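Local coordinates for protein geranyltranstransferase (Stenotrophomonas maltophilia, PDB 7LBJ) that probably condenses isoprenoid diphosphates into a longer linear prenyl diphosphate, using magnesium, as trans-prenyltransferases of the FPP/GGPP synthase family do, at residues A[19-24]-A[70-75]; A[25-30]-A[47-52]; A[75-80]-A[131-136]. One frame throughout, in Å; residues are numbered along the deposited sequence.

Contact 1: residues A[19-24]-A[70-75]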
loop_
_atom_site.group_PDB
_atom_site.type_symbol
_atom_site.label_atom_id
_atom_site.label_comp_id
_atom_site.label_asym_id
_atom_site.label_seq_id
_atom_site.Cartn_x
_atom_site.Cartn_y
_atom_site.Cartn_z
ATOM N N ARG A 19 -1.567 -9.705 -22.828
ATOM C CA ARG A 19 -2.847 -9.686 -22.116
ATOM C C ARG A 19 -3.207 -11.066 -21.575
ATOM O O ARG A 19 -3.729 -11.184 -20.458
ATOM C CB ARG A 19 -3.951 -9.155 -23.027
ATOM C CG ARG A 19 -3.947 -7.622 -23.145
ATOM C CD ARG A 19 -4.832 -7.086 -24.272
ATOM N NE ARG A 19 -4.865 -5.622 -24.247
ATOM C CZ ARG A 19 -5.066 -4.854 -25.306
ATOM N NH1 ARG A 19 -5.240 -5.372 -26.519
ATOM N NH2 ARG A 19 -5.073 -3.531 -25.153
ATOM N N ASP A 20 -2.951 -12.121 -22.349
ATOM C CA ASP A 20 -3.153 -13.471 -21.826
ATOM C C ASP A 20 -2.183 -13.765 -20.696
ATOM O O ASP A 20 -2.561 -14.367 -19.685
ATOM C CB ASP A 20 -2.978 -14.505 -22.935
ATOM C CG ASP A 20 -4.090 -14.452 -23.951
ATOM O OD1 ASP A 20 -5.169 -13.918 -23.607
ATOM O OD2 ASP A 20 -3.892 -14.968 -25.077
ATOM N N ARG A 21 -0.927 -13.356 -20.862
ATOM C CA ARG A 21 0.094 -13.625 -19.861
ATOM C C ARG A 21 -0.258 -12.962 -18.535
ATOM O O ARG A 21 -0.179 -13.594 -17.474
ATOM C CB ARG A 21 1.454 -13.140 -20.373
ATOM C CG ARG A 21 2.564 -13.370 -19.390
ATOM C CD ARG A 21 3.938 -13.071 -19.958
ATOM N NE ARG A 21 4.944 -13.573 -19.028
ATOM C CZ ARG A 21 5.501 -14.769 -19.107
ATOM N NH1 ARG A 21 5.230 -15.592 -20.114
ATOM N NH2 ARG A 21 6.338 -15.160 -18.145
ATOM N N ILE A 22 -0.648 -11.681 -18.573
ATOM C CA ILE A 22 -0.926 -10.987 -17.312
ATOM C C ILE A 22 -2.188 -11.547 -16.644
ATOM O O ILE A 22 -2.260 -11.626 -15.405
ATOM C CB ILE A 22 -0.982 -9.455 -17.531
ATOM C CG1 ILE A 22 -0.683 -8.705 -16.210
ATOM C CG2 ILE A 22 -2.325 -8.985 -18.099
ATOM C CD1 ILE A 22 0.749 -8.876 -15.726
ATOM N N GLU A 23 -3.174 -11.986 -17.431
ATOM C CA GLU A 23 -4.337 -12.648 -16.849
ATOM C C GLU A 23 -3.925 -13.898 -16.073
ATOM O O GLU A 23 -4.372 -14.119 -14.935
ATOM C CB GLU A 23 -5.333 -13.007 -17.948
ATOM C CG GLU A 23 -6.702 -13.387 -17.425
ATOM C CD GLU A 23 -7.468 -12.194 -16.877
ATOM O OE1 GLU A 23 -7.227 -11.056 -17.346
ATOM O OE2 GLU A 23 -8.310 -12.399 -15.975
ATOM N N SER A 24 -3.070 -14.726 -16.675
ATOM C CA SER A 24 -2.651 -15.965 -16.023
ATOM C C SER A 24 -1.778 -15.683 -14.806
ATOM O O SER A 24 -1.867 -16.388 -13.790
ATOM C CB SER A 24 -1.901 -16.847 -17.019
ATOM O OG SER A 24 -1.408 -18.013 -16.388
ATOM N N GLN A 70 13.224 -10.496 -21.498
ATOM C CA GLN A 70 12.277 -11.593 -21.476
ATOM C C GLN A 70 11.119 -11.284 -20.524
ATOM O O GLN A 70 11.288 -10.566 -19.530
ATOM C CB GLN A 70 12.976 -12.881 -21.064
ATOM C CG GLN A 70 13.697 -13.591 -22.209
ATOM C CD GLN A 70 12.733 -14.249 -23.189
ATOM O OE1 GLN A 70 12.429 -13.694 -24.254
ATOM N NE2 GLN A 70 12.242 -15.438 -22.829
ATOM N N PRO A 71 9.923 -11.799 -20.825
ATOM C CA PRO A 71 8.751 -11.428 -20.023
ATOM C C PRO A 71 8.863 -11.878 -18.579
ATOM O O PRO A 71 8.293 -11.228 -17.690
ATOM C CB PRO A 71 7.596 -12.127 -20.759
ATOM C CG PRO A 71 8.247 -13.336 -21.379
ATOM C CD PRO A 71 9.617 -12.869 -21.796
ATOM N N GLU A 72 9.614 -12.948 -18.318
ATOM C CA GLU A 72 9.765 -13.433 -16.948
ATOM C C GLU A 72 10.405 -12.388 -16.052
ATOM O O GLU A 72 10.141 -12.364 -14.841
ATOM C CB GLU A 72 10.599 -14.714 -16.916
ATOM C CG GLU A 72 9.900 -15.920 -17.503
ATOM C CD GLU A 72 10.107 -16.034 -18.999
ATOM O OE1 GLU A 72 10.798 -15.166 -19.578
ATOM O OE2 GLU A 72 9.584 -17.004 -19.597
ATOM N N SER A 73 11.256 -11.528 -16.621
ATOM C CA SER A 73 11.890 -10.437 -15.885
ATOM C C SER A 73 10.952 -9.271 -15.659
ATOM O O SER A 73 11.315 -8.337 -14.937
ATOM C CB SER A 73 13.111 -9.906 -16.640
ATOM O OG SER A 73 14.152 -10.860 -16.720
ATOM N N LEU A 74 9.785 -9.284 -16.293
ATOM C CA LEU A 74 8.879 -8.154 -16.278
ATOM C C LEU A 74 7.571 -8.437 -15.557
ATOM O O LEU A 74 6.838 -7.486 -15.259
ATOM C CB LEU A 74 8.595 -7.719 -17.734
ATOM C CG LEU A 74 9.841 -7.201 -18.481
ATOM C CD1 LEU A 74 9.655 -7.258 -19.983
ATOM C CD2 LEU A 74 10.166 -5.744 -18.055
ATOM N N ASP A 75 7.259 -9.712 -15.281
ATOM C CA ASP A 75 5.937 -10.091 -14.780
ATOM C C ASP A 75 5.594 -9.382 -13.472
ATOM O O ASP A 75 4.469 -8.895 -13.302
ATOM C CB ASP A 75 5.843 -11.610 -14.578
ATOM C CG ASP A 75 5.784 -12.397 -15.893
ATOM O OD1 ASP A 75 5.212 -11.907 -16.892
ATOM O OD2 ASP A 75 6.307 -13.535 -15.921
#
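In the all-helical prenyl synthase fold, R21 on helix 11-29 and D75, the first residue of helix 75-92, form the salt bridge that ties these two helices together. The arginine offers its side, using NE and one terminal nitrogen. R21 NE donates to D75 OD1 at 2.7 Å, with an N-H...O angle of 163°, and R21 NH2 donates to D75 OD2 at 2.8 Å. Each carboxylate oxygen accepts through its syn lone pair, and the two flat groups lie only 14° from a common plane, which makes this a classical bidentate pair in which neither group can easily turn alone. D75 OD1 also accepts a hydrogen bond from Y61 OH, so OD1 takes two donors and the carboxylate three in all, which should hold its rotation.

Arginine suits the place because its long chain reaches the carboxylate and its planar end can meet both oxygens at once. Its CG stands anti to the backbone N (chi1 179°), and the chain runs on extended to NE, carrying the charge well clear of its own helix. P71 lies over one face of the guanidinium, toward its rim, with CB 3.5 Å from R21 NE; the proline ring gives the cation an apolar neighbour there as the loop turns toward helix 75-92. E72 adds a more distant charge, its OE2 4.0 Å from R21 NH2, which probably adds a weak electrostatic attraction, too long for a salt bridge. On the buried side, I22 CD1 approaches D75 O at 4.4 Å. From there the isoleucine packs on A78 and M79 of helix 75-92 and on Y61 of helix 55-65, so that helix 11-29 lies against both.

Contact 2: residues A[25-30]-A[47-52]; sequences QLDAAL and SVLGGG
D27 OD1 is held by R45 NH1 in a salt bridge, and the same oxygen lies 3.9 Å from the methyl L49 CD1. R45 uses its other terminal nitrogen, NH2, on L30 O, so one arginine spans the last turn of helix 11-29 and the residue that leaves it. To reach R45, D27 swings CG to the far side of its own nitrogen (chi1 174°), and its side chain crosses that of L49 at about a right angle.

Beneath this polar edge of the contact the packing is apolar. L49 lays its isobutyl end against the helix: CD2 sits 3.7 Å from L26 CB and 3.8 Å from D27 N, and also approaches L30 CD1 at 4.2 Å. A forked leucine suits the spot, since one methyl can meet the aspartate while the other fills the angle between L26 and L30.

V48 and L49 lie early in the glycine-rich loop between helices 38-46 and 55-65, which leads into the basic segment that in related synthases receives the diphosphate of isopentenyl diphosphate. G50, G51 and G52 all have positive phi, at which a CB would press on the preceding carbonyl, so glycine suits each. E23, one turn back on helix 11-29, accepts a hydrogen bond from G50 N.

Deeper in, V48 turns both methyls to use. Its chi1 of 75° brings CG1 to 3.5 Å from L30 CD1, a tight carbon pair, while CG2 lies 4.3 Å from L26 CD1. L30 continues onto L125 of helix 115-134, and V48 onto A86 of helix 75-92.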
loop_
_atom_site.group_PDB
_atom_site.type_symbol
_atom_site.label_atom_id
_atom_site.label_comp_id
_atom_site.label_asym_id
_atom_site.label_seq_id
_atom_site.Cartn_x
_atom_site.Cartn_y
_atom_site.Cartn_z
ATOM N N GLN A 25 -0.910 -14.671 -14.904
ATOM C CA GLN A 25 -0.014 -14.341 -13.804
ATOM C C GLN A 25 -0.797 -13.807 -12.613
ATOM O O GLN A 25 -0.546 -14.192 -11.466
ATOM C CB GLN A 25 1.025 -13.316 -14.266
ATOM C CG GLN A 25 2.062 -13.887 -15.214
ATOM C CD GLN A 25 3.136 -14.658 -14.480
ATOM O OE1 GLN A 25 3.513 -14.294 -13.374
ATOM N NE2 GLN A 25 3.641 -15.722 -15.097
ATOM N N LEU A 26 -1.738 -12.903 -12.869
ATOM C CA LEU A 26 -2.553 -12.360 -11.787
ATOM C C LEU A 26 -3.405 -13.444 -11.137
ATOM O O LEU A 26 -3.592 -13.446 -9.914
ATOM C CB LEU A 26 -3.436 -11.235 -12.327
ATOM C CG LEU A 26 -2.723 -9.930 -12.670
ATOM C CD1 LEU A 26 -3.618 -9.070 -13.597
ATOM C CD2 LEU A 26 -2.316 -9.123 -11.416
ATOM N N ASP A 27 -3.955 -14.360 -11.936
ATOM C CA ASP A 27 -4.751 -15.436 -11.356
ATOM C C ASP A 27 -3.908 -16.285 -10.410
ATOM O O ASP A 27 -4.366 -16.662 -9.321
ATOM C CB ASP A 27 -5.364 -16.295 -12.467
ATOM C CG ASP A 27 -6.092 -17.521 -11.935
ATOM O OD1 ASP A 27 -7.121 -17.365 -11.233
ATOM O OD2 ASP A 27 -5.636 -18.650 -12.224
ATOM N N ALA A 28 -2.661 -16.568 -10.790
ATOM C CA ALA A 28 -1.807 -17.380 -9.926
ATOM C C ALA A 28 -1.299 -16.586 -8.726
ATOM O O ALA A 28 -0.993 -17.176 -7.686
ATOM C CB ALA A 28 -0.627 -17.940 -10.723
ATOM N N ALA A 29 -1.195 -15.260 -8.850
ATOM C CA ALA A 29 -0.651 -14.413 -7.783
ATOM C C ALA A 29 -1.654 -14.047 -6.694
ATOM O O ALA A 29 -1.234 -13.646 -5.601
ATOM C CB ALA A 29 -0.100 -13.106 -8.359
ATOM N N LEU A 30 -2.925 -14.157 -6.951
ATOM C CA LEU A 30 -3.911 -13.779 -5.953
ATOM C C LEU A 30 -4.375 -14.984 -5.139
ATOM O O LEU A 30 -4.437 -16.105 -5.654
ATOM C CB LEU A 30 -5.118 -13.133 -6.635
ATOM C CG LEU A 30 -4.822 -11.780 -7.264
ATOM C CD1 LEU A 30 -5.987 -11.427 -8.152
ATOM C CD2 LEU A 30 -4.629 -10.722 -6.180
ATOM N N SER A 47 -12.047 -7.660 -8.563
ATOM C CA SER A 47 -11.579 -6.316 -8.859
ATOM C C SER A 47 -10.423 -6.269 -9.847
ATOM O O SER A 47 -10.057 -5.170 -10.273
ATOM C CB SER A 47 -11.131 -5.619 -7.554
ATOM O OG SER A 47 -12.184 -5.603 -6.603
ATOM N N VAL A 48 -9.796 -7.395 -10.200
ATOM C CA VAL A 48 -8.677 -7.255 -11.125
ATOM C C VAL A 48 -8.674 -8.296 -12.244
ATOM O O VAL A 48 -8.132 -8.030 -13.323
ATOM C CB VAL A 48 -7.337 -7.232 -10.357
ATOM C CG1 VAL A 48 -6.972 -8.571 -9.888
ATOM C CG2 VAL A 48 -6.232 -6.660 -11.239
ATOM N N LEU A 49 -9.313 -9.451 -12.044
ATOM C CA LEU A 49 -9.339 -10.448 -13.104
ATOM C C LEU A 49 -10.481 -10.155 -14.076
ATOM O O LEU A 49 -11.393 -9.368 -13.794
ATOM C CB LEU A 49 -9.475 -11.877 -12.543
ATOM C CG LEU A 49 -8.361 -12.317 -11.560
ATOM C CD1 LEU A 49 -8.530 -13.737 -11.061
ATOM C CD2 LEU A 49 -6.986 -12.131 -12.189
ATOM N N GLY A 50 -10.417 -10.799 -15.233
ATOM C CA GLY A 50 -11.478 -10.696 -16.216
ATOM C C GLY A 50 -11.181 -9.806 -17.401
ATOM O O GLY A 50 -12.130 -9.318 -18.035
ATOM N N GLY A 51 -9.910 -9.575 -17.721
ATOM C CA GLY A 51 -9.552 -8.936 -18.976
ATOM C C GLY A 51 -9.429 -7.428 -18.912
ATOM O O GLY A 51 -8.969 -6.885 -17.906
ATOM N N GLY A 52 -9.830 -6.740 -19.979
ATOM C CA GLY A 52 -9.631 -5.306 -20.064
ATOM C C GLY A 52 -8.381 -4.945 -20.848
ATOM O O GLY A 52 -7.614 -5.802 -21.304
#

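Contact 3: residues A[75-80]-A[131-136]; sequences DAAAMS and GLLADA
The flat groups where A76 meets L132 and L133 are peptide groups, touched at their carbonyl oxygens. A76 CB rests 3.7 Å from L132 O, while A76 O lies 3.8 Å from the methyl L133 CD2. A third carbonyl, that of A77, is engaged within its own helix: S80 OG donates to A77 O at 2.8 Å, tilted 27° from the carbonyl plane. With chi1 at 76°, the serine hydroxyl folds back over the preceding turn, which satisfies a buried polar group and leaves S80 CB and OG as a compact surface for L133.

Helices 75-92 and 115-134 meet here as neighbours in the helical bundle typical of trans-prenyl synthases, and the nearest CA atoms, those of A76 and L133, are 5.6 Å apart. The small A76, A77 and S80 allow such closeness. A76 presents only a methyl, which also touches A136 CB at 3.7 Å just after helix 115-134 ends. L133 is the large partner: its CD2 settles 3.7 Å from A77 CA, with S80 on the next turn. L133 also packs on L147 and L150 of helix 140-154 and on M197 of helix 176-201.

On the flank toward helix 11-29, L132 packs on M79, the two side chains crossing at about a right angle. M79 SD lies 4.2 Å from L132 CD1, and the bend at the methionine's last torsion (chi3 -77°) folds CE back toward both leucine methyls; the methionine also touches Q25 of helix 11-29. Beyond the end of helix 115-134, D135 hydrogen-bonds with both carboxylate oxygens to Q148 and H152 of the second subunit.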
loop_
_atom_site.group_PDB
_atom_site.type_symbol
_atom_site.label_atom_id
_atom_site.label_comp_id
_atom_site.label_asym_id
_atom_site.label_seq_id
_atom_site.Cartn_x
_atom_site.Cartn_y
_atom_site.Cartn_z
ATOM N N ASP A 75 7.259 -9.712 -15.281
ATOM C CA ASP A 75 5.937 -10.091 -14.780
ATOM C C ASP A 75 5.594 -9.382 -13.472
ATOM O O ASP A 75 4.469 -8.895 -13.302
ATOM C CB ASP A 75 5.843 -11.610 -14.578
ATOM C CG ASP A 75 5.784 -12.397 -15.893
ATOM O OD1 ASP A 75 5.212 -11.907 -16.892
ATOM O OD2 ASP A 75 6.307 -13.535 -15.921
ATOM N N ALA A 76 6.530 -9.353 -12.510
ATOM C CA ALA A 76 6.230 -8.709 -11.231
ATOM C C ALA A 76 5.955 -7.226 -11.420
ATOM O O ALA A 76 5.018 -6.672 -10.828
ATOM C CB ALA A 76 7.382 -8.901 -10.230
ATOM N N ALA A 77 6.784 -6.550 -12.218
ATOM C CA ALA A 77 6.545 -5.129 -12.448
ATOM C C ALA A 77 5.210 -4.919 -13.135
ATOM O O ALA A 77 4.457 -4.005 -12.773
ATOM C CB ALA A 77 7.666 -4.509 -13.286
ATOM N N ALA A 78 4.912 -5.750 -14.133
ATOM C CA ALA A 78 3.662 -5.611 -14.880
ATOM C C ALA A 78 2.454 -5.859 -13.988
ATOM O O ALA A 78 1.467 -5.111 -14.041
ATOM C CB ALA A 78 3.655 -6.556 -16.085
ATOM N N MET A 79 2.515 -6.884 -13.135
ATOM C CA MET A 79 1.411 -7.089 -12.203
ATOM C C MET A 79 1.293 -5.932 -11.218
ATOM O O MET A 79 0.179 -5.501 -10.882
ATOM C CB MET A 79 1.596 -8.409 -11.445
ATOM C CG MET A 79 1.308 -9.631 -12.283
ATOM S SD MET A 79 1.262 -11.131 -11.259
ATOM C CE MET A 79 3.012 -11.376 -11.029
ATOM N N SER A 80 2.416 -5.421 -10.727
ATOM C CA SER A 80 2.335 -4.418 -9.666
ATOM C C SER A 80 1.594 -3.169 -10.145
ATOM O O SER A 80 0.806 -2.584 -9.395
ATOM C CB SER A 80 3.732 -4.055 -9.147
ATOM O OG SER A 80 4.417 -3.196 -10.052
ATOM N N GLY A 131 4.346 -6.340 -2.429
ATOM C CA GLY A 131 4.891 -7.659 -2.094
ATOM C C GLY A 131 5.424 -8.398 -3.312
ATOM O O GLY A 131 6.493 -9.014 -3.265
ATOM N N LEU A 132 4.713 -8.308 -4.437
ATOM C CA LEU A 132 5.190 -8.996 -5.635
ATOM C C LEU A 132 6.522 -8.441 -6.113
ATOM O O LEU A 132 7.383 -9.202 -6.574
ATOM C CB LEU A 132 4.150 -8.880 -6.749
ATOM C CG LEU A 132 2.989 -9.828 -6.559
ATOM C CD1 LEU A 132 1.886 -9.400 -7.525
ATOM C CD2 LEU A 132 3.469 -11.234 -6.891
ATOM N N LEU A 133 6.704 -7.117 -6.033
ATOM C CA LEU A 133 7.999 -6.526 -6.379
ATOM C C LEU A 133 9.072 -6.972 -5.400
ATOM O O LEU A 133 10.187 -7.330 -5.802
ATOM C CB LEU A 133 7.928 -4.994 -6.401
ATOM C CG LEU A 133 7.140 -4.304 -7.518
ATOM C CD1 LEU A 133 7.180 -2.773 -7.334
ATOM C CD2 LEU A 133 7.668 -4.739 -8.895
ATOM N N ALA A 134 8.777 -6.906 -4.104
ATOM C CA ALA A 134 9.794 -7.291 -3.132
ATOM C C ALA A 134 10.181 -8.761 -3.283
ATOM O O ALA A 134 11.316 -9.138 -2.960
ATOM C CB ALA A 134 9.302 -6.989 -1.711
ATOM N N ASP A 135 9.265 -9.601 -3.772
ATOM C CA ASP A 135 9.514 -11.038 -3.901
ATOM C C ASP A 135 10.012 -11.417 -5.288
ATOM O O ASP A 135 10.213 -12.607 -5.548
ATOM C CB ASP A 135 8.228 -11.842 -3.612
ATOM C CG ASP A 135 7.819 -11.856 -2.118
ATOM O OD1 ASP A 135 8.678 -11.675 -1.229
ATOM O OD2 ASP A 135 6.615 -12.101 -1.833
ATOM N N ALA A 136 10.169 -10.451 -6.195
ATOM C CA ALA A 136 10.497 -10.771 -7.590
ATOM C C ALA A 136 11.838 -11.516 -7.714
ATOM O O ALA A 136 12.761 -11.311 -6.922
ATOM C CB ALA A 136 10.531 -9.499 -8.436
#

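Each contact lies about 15 Å from the centre of the chain, contacts 2 and 3 each on the same side of it as contact 1, with their own centres 11 to 13 Å apart. Contacts 1 and 2 share helix 11-29, and contacts 1 and 3 share D75 at the start of helix 75-92. Along the chain, contact 2 falls within the span bridged by contact 1, and contact 3 follows both. The carboxylate of E23 joins the first two, while M79 packs against Q25, L26 and A29. The N-terminal helix is thus fitted to the glycine-rich loop and to helix 75-92, which in turn meets helix 115-134 near the subunit interface.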